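Local structure of Cif-like 1 (Burkholderia cenocepacia, 7JQY) at residues R154-A159 with R229-D234; A277-T282 with P291-R296; R24-R29 with H66-L71. The protein probably acts as a Cif-like epoxide hydrolase built on the alpha/beta hydrolase fold and crystallised as an octamer. The protein carries 1 engineered substitution. One frame throughout, in Å; residues are numbered along the deposited sequence.

Interaction 1 (R154-A159 with R229-D234); sequences RIWDEA and RAFPQD
Trp156 and Phe231 meet in a T-shaped (edge-to-face) pair that makes up the whole of this contact. The edge of the indole six-membered ring points at the phenyl face: CH2 of Trp156 stands 3.8 Å above the Phe231 ring plane, over its centre. It approaches Phe231 CE2 to 3.8 Å and Phe231 CZ to 4.0 Å, while Trp156 CZ2 comes to 4.1 Å from Phe231 CD2. The ring centroids are 5.2 Å apart and the planes stand at 89°. With CG anti to the backbone N (chi1 172°), Trp156 extends from its helix straight at the second segment; the nearest CA atoms, those of the same two residues, are 11.2 Å apart, so two rings span the gap between the backbones.

Further out, the indole NE1 is hydrogen-bonded to Glu235 on the helix that also carries Phe231, a second tie between helices 154-161 and 231-241. Met127 of helix 124-135 packs on both rings, and Ile124, Tyr228 and Phe170 add to the apolar surroundings of Phe231. At the start of its helix, Phe231 is flanked by Asp234, whose backbone N bonds to Ala230 O and whose carboxylate pairs with Lys98. On the outer side of the other helix, Arg154 and Glu158 form an intrahelical salt bridge.

Both helices lie in the all-helical region between strands 140-146 and 250-255, where alpha/beta hydrolases of this kind usually insert their cap. Phe231 comes close to the probable nucleophile elbow, where the engineered Ser123 sits, without making contact with it. The buried pair thus joins two helices of this region by directing the weakly positive C-H edge of the indole at the pi cloud of Phe231, while the polar N-H is satisfied separately by Glu235.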
loop_
_atom_site.group_PDB
_atom_site.type_symbol
_atom_site.label_atom_id
_atom_site.label_comp_id
_atom_site.label_asym_id
_atom_site.label_seq_id
_atom_site.Cartn_x
_atom_site.Cartn_y
_atom_site.Cartn_z
ATOM N N ARG B 154 9.392 35.795 26.881
ATOM C CA ARG B 154 9.379 36.615 25.674
ATOM C C ARG B 154 10.202 35.970 24.573
ATOM O O ARG B 154 9.874 36.127 23.393
ATOM C CB ARG B 154 9.857 38.041 25.952
ATOM C CG ARG B 154 11.029 38.189 26.894
ATOM C CD ARG B 154 10.988 39.566 27.540
ATOM N NE ARG B 154 12.321 40.114 27.756
ATOM C CZ ARG B 154 12.986 40.829 26.854
ATOM N NH1 ARG B 154 14.197 41.295 27.136
ATOM N NH2 ARG B 154 12.445 41.075 25.667
ATOM N N ILE B 155 11.196 35.156 24.934
ATOM C CA ILE B 155 11.876 34.357 23.922
ATOM C C ILE B 155 10.872 33.449 23.227
ATOM O O ILE B 155 10.905 33.280 22.002
ATOM C CB ILE B 155 13.017 33.539 24.558
ATOM C CG1 ILE B 155 13.982 34.449 25.314
ATOM C CG2 ILE B 155 13.749 32.728 23.504
ATOM C CD1 ILE B 155 14.843 35.338 24.408
ATOM N N TRP B 156 9.938 32.884 23.995
ATOM C CA TRP B 156 8.878 32.072 23.404
ATOM C C TRP B 156 7.946 32.927 22.551
ATOM O O TRP B 156 7.598 32.553 21.423
ATOM C CB TRP B 156 8.105 31.347 24.512
ATOM C CG TRP B 156 6.871 30.631 24.051
ATOM C CD1 TRP B 156 5.622 31.161 23.895
ATOM C CD2 TRP B 156 6.760 29.239 23.713
ATOM N NE1 TRP B 156 4.742 30.193 23.471
ATOM C CE2 TRP B 156 5.416 29.003 23.351
ATOM C CE3 TRP B 156 7.666 28.174 23.682
ATOM C CZ2 TRP B 156 4.958 27.740 22.956
ATOM C CZ3 TRP B 156 7.208 26.921 23.292
ATOM C CH2 TRP B 156 5.868 26.716 22.934
ATOM N N ASP B 157 7.529 34.081 23.078
ATOM C CA ASP B 157 6.571 34.915 22.355
ATOM C C ASP B 157 7.188 35.557 21.124
ATOM O O ASP B 157 6.479 35.810 20.143
ATOM C CB ASP B 157 5.981 35.979 23.283
ATOM C CG ASP B 157 5.011 35.385 24.302
ATOM O OD1 ASP B 157 5.167 35.660 25.509
ATOM O OD2 ASP B 157 4.102 34.623 23.897
ATOM N N GLU B 158 8.503 35.782 21.128
ATOM C CA GLU B 158 9.120 36.409 19.965
ATOM C C GLU B 158 9.318 35.418 18.827
ATOM O O GLU B 158 9.200 35.799 17.656
ATOM C CB GLU B 158 10.472 37.020 20.344
ATOM C CG GLU B 158 10.400 38.233 21.266
ATOM C CD GLU B 158 11.748 38.569 21.895
ATOM O OE1 GLU B 158 11.819 39.545 22.674
ATOM O OE2 GLU B 158 12.737 37.861 21.609
ATOM N N ALA B 159 9.545 34.138 19.147
ATOM C CA ALA B 159 9.572 33.116 18.107
ATOM C C ALA B 159 8.220 33.006 17.423
ATOM O O ALA B 159 8.143 32.808 16.204
ATOM C CB ALA B 159 9.993 31.772 18.703
ATOM N N ARG B 229 -1.108 20.562 21.163
ATOM C CA ARG B 229 -2.466 21.085 21.165
ATOM C C ARG B 229 -2.809 21.726 22.498
ATOM O O ARG B 229 -3.758 22.512 22.570
ATOM C CB ARG B 229 -3.450 19.979 20.813
ATOM C CG ARG B 229 -3.377 19.588 19.357
ATOM C CD ARG B 229 -3.720 18.120 19.149
ATOM N NE ARG B 229 -3.232 17.669 17.850
ATOM C CZ ARG B 229 -3.368 16.435 17.379
ATOM N NH1 ARG B 229 -3.987 15.498 18.111
ATOM N NH2 ARG B 229 -2.877 16.132 16.180
ATOM N N ALA B 230 -2.033 21.437 23.538
ATOM C CA ALA B 230 -2.191 22.051 24.850
ATOM C C ALA B 230 -1.391 23.344 25.018
ATOM O O ALA B 230 -1.435 23.933 26.102
ATOM C CB ALA B 230 -1.774 21.067 25.945
ATOM N N PHE B 231 -0.626 23.779 24.010
ATOM C CA PHE B 231 0.187 24.993 24.160
ATOM C C PHE B 231 -0.605 26.218 24.617
ATOM O O PHE B 231 -0.133 26.913 25.532
ATOM C CB PHE B 231 0.943 25.302 22.858
ATOM C CG PHE B 231 2.216 24.519 22.686
ATOM C CD1 PHE B 231 2.716 23.731 23.715
ATOM C CD2 PHE B 231 2.886 24.531 21.474
ATOM C CE1 PHE B 231 3.884 22.994 23.543
ATOM C CE2 PHE B 231 4.051 23.802 21.296
ATOM C CZ PHE B 231 4.553 23.030 22.326
ATOM N N PRO B 232 -1.785 26.540 24.061
ATOM C CA PRO B 232 -2.500 27.730 24.569
ATOM C C PRO B 232 -2.778 27.674 26.061
ATOM O O PRO B 232 -2.550 28.664 26.772
ATOM C CB PRO B 232 -3.806 27.746 23.754
ATOM C CG PRO B 232 -3.643 26.771 22.663
ATOM C CD PRO B 232 -2.335 26.071 22.776
ATOM N N GLN B 233 -3.206 26.515 26.562
ATOM C CA GLN B 233 -3.433 26.351 27.991
ATOM C C GLN B 233 -2.137 26.504 28.772
ATOM O O GLN B 233 -2.129 27.063 29.877
ATOM C CB GLN B 233 -4.066 24.980 28.246
ATOM C CG GLN B 233 -4.235 24.606 29.691
ATOM C CD GLN B 233 -4.918 23.242 29.866
ATOM O OE1 GLN B 233 -5.257 22.557 28.888
ATOM N NE2 GLN B 233 -5.120 22.848 31.116
ATOM N N ASP B 234 -1.031 25.999 28.217
ATOM C CA ASP B 234 0.273 26.149 28.857
ATOM C C ASP B 234 0.699 27.615 28.922
ATOM O O ASP B 234 1.351 28.037 29.884
ATOM C CB ASP B 234 1.321 25.319 28.106
ATOM C CG ASP B 234 1.058 23.802 28.196
ATOM O OD1 ASP B 234 0.770 23.306 29.304
ATOM O OD2 ASP B 234 1.137 23.117 27.153
#

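Interaction 2 (A277-T282 with P291-R296); sequences AVAPNT and PAFLTR
The Phe293 ring carries the methyl group of Ala279 over one face and has that of Ala277 at its edge, near the ring plane. Ala279 CB sits 3.7 Å from the ring centroid and 16° off the normal, a CH-pi contact displaced toward the rim on the CD1 side, where CB to CD1 of Phe293 is 3.6 Å. Ala277 CB comes to 3.8 Å from Phe293 CZ. Pro280 CD approaches obliquely, 4.1 Å from Phe293 CD2. Phe293 reaches the strand with CG anti to its backbone N (chi1 169°), projecting from the first turns of helix 291-303; the axes of residues 277-279 and 291-296 run nearly antiparallel, at 160°.

Behind the ring contact the turn is held by polar bonds. Thr282 OG1 donates to Pro280 O over 2.8 Å, from above the carbonyl plane, and also meets Asn290 ND2; Asn290 OD1 in turn accepts from Phe293 N, so one amide links turn and helix. Leu253 of the neighbouring strand touches both Ala277 and Phe293.

The contact packs the C-terminal helix on one of the two outermost strands of the sheet within this chain. Its attraction is dispersive, with small methyl groups letting the aromatic ring lie close to the strand backbone.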
loop_
_atom_site.group_PDB
_atom_site.type_symbol
_atom_site.label_atom_id
_atom_site.label_comp_id
_atom_site.label_asym_id
_atom_site.label_seq_id
_atom_site.Cartn_x
_atom_site.Cartn_y
_atom_site.Cartn_z
ATOM N N ALA B 277 25.685 28.365 30.096
ATOM C CA ALA B 277 26.785 28.169 29.173
ATOM C C ALA B 277 26.198 27.793 27.826
ATOM O O ALA B 277 25.060 27.321 27.732
ATOM C CB ALA B 277 27.751 27.090 29.663
ATOM N N VAL B 278 26.994 27.983 26.782
ATOM C CA VAL B 278 26.592 27.650 25.423
ATOM C C VAL B 278 27.553 26.598 24.903
ATOM O O VAL B 278 28.774 26.795 24.948
ATOM C CB VAL B 278 26.590 28.883 24.501
ATOM C CG1 VAL B 278 26.529 28.439 23.053
ATOM C CG2 VAL B 278 25.431 29.811 24.836
ATOM N N ALA B 279 27.006 25.488 24.413
ATOM C CA ALA B 279 27.837 24.389 23.938
ATOM C C ALA B 279 28.420 24.739 22.576
ATOM O O ALA B 279 27.667 25.088 21.658
ATOM C CB ALA B 279 27.023 23.096 23.843
ATOM N N PRO B 280 29.736 24.628 22.393
ATOM C CA PRO B 280 30.330 24.987 21.101
ATOM C C PRO B 280 30.049 23.922 20.053
ATOM O O PRO B 280 29.973 22.729 20.360
ATOM C CB PRO B 280 31.833 25.084 21.402
ATOM C CG PRO B 280 32.040 24.508 22.770
ATOM C CD PRO B 280 30.723 24.048 23.320
ATOM N N ASN B 281 29.848 24.388 18.818
ATOM C CA ASN B 281 29.611 23.545 17.640
ATOM C C ASN B 281 28.565 22.461 17.910
ATOM O O ASN B 281 28.741 21.296 17.552
ATOM C CB ASN B 281 30.920 22.926 17.156
ATOM C CG ASN B 281 31.865 23.959 16.547
ATOM O OD1 ASN B 281 33.005 24.098 16.982
ATOM N ND2 ASN B 281 31.390 24.683 15.538
ATOM N N THR B 282 27.431 22.874 18.477
ATOM C CA THR B 282 26.386 21.954 18.917
ATOM C C THR B 282 25.036 22.456 18.440
ATOM O O THR B 282 24.770 23.662 18.458
ATOM C CB THR B 282 26.368 21.821 20.445
ATOM O OG1 THR B 282 27.635 21.332 20.900
ATOM C CG2 THR B 282 25.266 20.867 20.901
ATOM N N PRO B 291 27.036 15.165 24.675
ATOM C CA PRO B 291 26.836 14.729 26.065
ATOM C C PRO B 291 28.063 14.942 26.937
ATOM O O PRO B 291 27.935 14.965 28.167
ATOM C CB PRO B 291 26.475 13.244 25.926
ATOM C CG PRO B 291 27.076 12.827 24.627
ATOM C CD PRO B 291 26.994 14.031 23.731
ATOM N N ALA B 292 29.255 15.021 26.345
ATOM C CA ALA B 292 30.452 15.305 27.127
ATOM C C ALA B 292 30.370 16.691 27.756
ATOM O O ALA B 292 30.670 16.869 28.942
ATOM C CB ALA B 292 31.694 15.174 26.247
ATOM N N PHE B 293 29.980 17.696 26.964
ATOM C CA PHE B 293 29.768 19.037 27.504
ATOM C C PHE B 293 28.659 19.038 28.546
ATOM O O PHE B 293 28.789 19.653 29.612
ATOM C CB PHE B 293 29.416 19.992 26.367
ATOM C CG PHE B 293 28.934 21.339 26.828
ATOM C CD1 PHE B 293 27.590 21.564 27.091
ATOM C CD2 PHE B 293 29.827 22.395 26.968
ATOM C CE1 PHE B 293 27.149 22.809 27.514
ATOM C CE2 PHE B 293 29.392 23.642 27.385
ATOM C CZ PHE B 293 28.057 23.853 27.655
ATOM N N LEU B 294 27.559 18.344 28.253
ATOM C CA LEU B 294 26.411 18.343 29.144
ATOM C C LEU B 294 26.740 17.647 30.446
ATOM O O LEU B 294 26.392 18.133 31.532
ATOM C CB LEU B 294 25.241 17.647 28.461
ATOM C CG LEU B 294 23.996 17.429 29.303
ATOM C CD1 LEU B 294 23.534 18.770 29.822
ATOM C CD2 LEU B 294 22.926 16.761 28.451
ATOM N N THR B 295 27.400 16.498 30.353
ATOM C CA THR B 295 27.729 15.766 31.559
ATOM C C THR B 295 28.624 16.619 32.430
ATOM O O THR B 295 28.466 16.649 33.660
ATOM C CB THR B 295 28.377 14.420 31.222
ATOM O OG1 THR B 295 27.354 13.532 30.766
ATOM C CG2 THR B 295 29.036 13.791 32.439
ATOM N N ARG B 296 29.560 17.331 31.811
ATOM C CA ARG B 296 30.476 18.189 32.555
ATOM C C ARG B 296 29.742 19.345 33.235
ATOM O O ARG B 296 30.051 19.709 34.369
ATOM C CB ARG B 296 31.572 18.731 31.634
ATOM C CG ARG B 296 32.575 19.634 32.333
ATOM C CD ARG B 296 33.235 18.922 33.503
ATOM N NE ARG B 296 34.151 19.796 34.230
ATOM C CZ ARG B 296 34.822 19.435 35.319
ATOM N NH1 ARG B 296 34.680 18.211 35.812
ATOM N NH2 ARG B 296 35.633 20.296 35.916
#

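Interaction 3 (R24-R29 with H66-L71); sequences RRFSRR and HVMPAL
The carbonyl oxygen of Met68 lies at the edge of the Phe26 ring, near its plane, 3.5 Å from CZ of Phe26. This is an aromatic C-H facing a polar backbone atom. Apolar contacts accompany it: Met68 CB is 3.7 Å from Phe26 CZ, and Pro69 CG reaches to 4.3 Å from Phe26 CE2. The methionine also folds over the ring. Its chain bends at the last torsion (chi3 63°), bringing CE to 3.7 Å from Phe26 CD1, while the sulfur stands above the face at a distance, SD being 5.3 Å from the Phe26 centroid and 23° off the normal. Phe26 is therefore held by a Met-aromatic contact over a face and by the start of helix 68-73 at its rim.

Phe22 stacks on Phe26, and Val41 of the adjoining strand touches both Phe26 and Met68. The methionine continues inward to Val78 and Ala80 of strand 77-82, and Pro69 packs on Pro19. Strand 26-32, outermost in the sheet of this chain, also faces a second subunit: Met13 of that subunit packs on Phe26, and Gly12 N of the same neighbour is hydrogen-bonded to Ser27 OG. Further along the strand, Arg29 NH1 donates to Arg28 O at 3.1 Å, tilted out of the carbonyl plane, whereas Arg28 NE is hydrogen-bonded to His39.

The contact ties the chain near Phe26, next to strand 37-43, to the helix before strand 77-82. Dispersion carries most of it, with a modest sulfur-aromatic contribution and a probable small electrostatic gain where the weakly positive ring edge meets Met68 O; Phe26 thereby serves two interfaces, packing on helix 68-73 and on Met13 of the second subunit.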
loop_
_atom_site.group_PDB
_atom_site.type_symbol
_atom_site.label_atom_id
_atom_site.label_comp_id
_atom_site.label_asym_id
_atom_site.label_seq_id
_atom_site.Cartn_x
_atom_site.Cartn_y
_atom_site.Cartn_z
ATOM N N ARG B 24 23.899 -3.725 32.084
ATOM C CA ARG B 24 24.060 -4.339 33.391
ATOM C C ARG B 24 23.795 -3.351 34.506
ATOM O O ARG B 24 23.642 -3.754 35.661
ATOM C CB ARG B 24 25.476 -4.914 33.533
ATOM C CG ARG B 24 25.700 -6.076 32.627
ATOM C CD ARG B 24 25.140 -7.321 33.278
ATOM N NE ARG B 24 24.483 -8.213 32.326
ATOM C CZ ARG B 24 23.181 -8.205 32.040
ATOM N NH1 ARG B 24 22.359 -7.340 32.624
ATOM N NH2 ARG B 24 22.703 -9.078 31.161
ATOM N N ARG B 25 23.734 -2.063 34.182
ATOM C CA ARG B 25 23.553 -1.044 35.217
ATOM C C ARG B 25 22.193 -0.348 35.328
ATOM O O ARG B 25 21.914 0.277 36.352
ATOM C CB ARG B 25 24.655 0.015 35.107
ATOM C CG ARG B 25 26.046 -0.498 35.437
ATOM C CD ARG B 25 27.082 0.609 35.326
ATOM N NE ARG B 25 26.736 1.765 36.147
ATOM C CZ ARG B 25 27.096 1.914 37.417
ATOM N NH1 ARG B 25 26.737 3.001 38.088
ATOM N NH2 ARG B 25 27.817 0.977 38.019
ATOM N N PHE B 26 21.346 -0.439 34.309
ATOM C CA PHE B 26 20.069 0.241 34.400
ATOM C C PHE B 26 18.971 -0.780 34.199
ATOM O O PHE B 26 19.207 -1.865 33.666
ATOM C CB PHE B 26 19.986 1.387 33.382
ATOM C CG PHE B 26 20.982 2.476 33.651
ATOM C CD1 PHE B 26 20.642 3.566 34.436
ATOM C CD2 PHE B 26 22.260 2.406 33.135
ATOM C CE1 PHE B 26 21.553 4.567 34.692
ATOM C CE2 PHE B 26 23.180 3.405 33.390
ATOM C CZ PHE B 26 22.828 4.484 34.170
ATOM N N SER B 27 17.766 -0.419 34.622
ATOM C CA SER B 27 16.645 -1.336 34.596
ATOM C C SER B 27 15.418 -0.589 34.114
ATOM O O SER B 27 15.229 0.588 34.423
ATOM C CB SER B 27 16.365 -1.940 35.982
ATOM O OG SER B 27 17.510 -2.604 36.469
ATOM N N ARG B 28 14.563 -1.300 33.393
ATOM C CA ARG B 28 13.289 -0.756 32.959
ATOM C C ARG B 28 12.256 -1.069 34.025
ATOM O O ARG B 28 12.159 -2.210 34.488
ATOM C CB ARG B 28 12.865 -1.338 31.606
ATOM C CG ARG B 28 13.883 -1.122 30.490
ATOM C CD ARG B 28 13.353 -1.648 29.181
ATOM N NE ARG B 28 11.919 -1.428 29.107
ATOM C CZ ARG B 28 11.104 -2.068 28.280
ATOM N NH1 ARG B 28 11.586 -2.975 27.441
ATOM N NH2 ARG B 28 9.807 -1.805 28.297
ATOM N N ARG B 29 11.477 -0.060 34.398
ATOM C CA ARG B 29 10.504 -0.173 35.467
ATOM C C ARG B 29 9.246 0.575 35.058
ATOM O O ARG B 29 9.269 1.458 34.191
ATOM C CB ARG B 29 11.048 0.420 36.776
ATOM C CG ARG B 29 11.466 -0.563 37.834
ATOM C CD ARG B 29 12.767 -1.248 37.496
ATOM N NE ARG B 29 12.990 -2.388 38.386
ATOM C CZ ARG B 29 13.235 -3.630 37.973
ATOM N NH1 ARG B 29 13.464 -3.871 36.689
ATOM N NH2 ARG B 29 13.399 -4.608 38.858
ATOM N N HIS B 66 23.816 8.670 27.107
ATOM C CA HIS B 66 25.212 9.002 27.334
ATOM C C HIS B 66 25.420 9.856 28.567
ATOM O O HIS B 66 26.569 10.118 28.930
ATOM C CB HIS B 66 25.796 9.747 26.126
ATOM C CG HIS B 66 25.811 8.938 24.868
ATOM N ND1 HIS B 66 26.528 7.768 24.749
ATOM C CD2 HIS B 66 25.193 9.128 23.676
ATOM C CE1 HIS B 66 26.353 7.272 23.536
ATOM N NE2 HIS B 66 25.550 8.080 22.865
ATOM N N VAL B 67 24.342 10.263 29.234
ATOM C CA VAL B 67 24.430 11.084 30.431
ATOM C C VAL B 67 24.199 10.267 31.699
ATOM O O VAL B 67 24.896 10.463 32.694
ATOM C CB VAL B 67 23.430 12.255 30.325
ATOM C CG1 VAL B 67 23.315 12.988 31.651
ATOM C CG2 VAL B 67 23.870 13.229 29.225
ATOM N N MET B 68 23.266 9.312 31.667
ATOM C CA MET B 68 22.930 8.558 32.878
ATOM C C MET B 68 24.087 7.764 33.477
ATOM O O MET B 68 24.132 7.649 34.716
ATOM C CB MET B 68 21.746 7.624 32.594
ATOM C CG MET B 68 20.546 8.350 32.039
ATOM S SD MET B 68 19.459 7.291 31.068
ATOM C CE MET B 68 18.922 6.129 32.322
ATOM N N PRO B 69 24.997 7.153 32.705
ATOM C CA PRO B 69 26.107 6.432 33.357
ATOM C C PRO B 69 26.972 7.323 34.234
ATOM O O PRO B 69 27.247 6.973 35.391
ATOM C CB PRO B 69 26.893 5.859 32.168
ATOM C CG PRO B 69 25.913 5.765 31.074
ATOM C CD PRO B 69 25.010 6.943 31.246
ATOM N N ALA B 70 27.419 8.468 33.706
ATOM C CA ALA B 70 28.289 9.355 34.476
ATOM C C ALA B 70 27.577 9.910 35.708
ATOM O O ALA B 70 28.200 10.087 36.760
ATOM C CB ALA B 70 28.804 10.487 33.587
ATOM N N LEU B 71 26.273 10.195 35.599
ATOM C CA LEU B 71 25.531 10.666 36.765
ATOM C C LEU B 71 25.468 9.596 37.843
ATOM O O LEU B 71 25.691 9.875 39.025
ATOM C CB LEU B 71 24.114 11.079 36.357
ATOM C CG LEU B 71 23.955 12.399 35.613
ATOM C CD1 LEU B 71 22.503 12.626 35.262
ATOM C CD2 LEU B 71 24.493 13.534 36.474
#

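Overall arrangement
Along the chain the order is interaction 3, interaction 1, interaction 2, each closing before the next opens. Interactions 2 and 3 have centres about 20 Å apart and reach the same mixed sheet, at its two outermost strands, 274-279 and 26-32. They also touch: helix 291-303 lays Leu294 and Thr295 against Val67 and Ala70, and Pro291 against His66, so the C-terminal helix connects both. Interaction 1 stands apart, its centre about 26 Å from that of interaction 2 and about 33 Å from that of interaction 3, across the chain's centre. Two contacts thus pack helices against the edges of the hydrolase sheet, one facing a neighbouring subunit, while the third joins two helices of the region between strands 140-146 and 250-255.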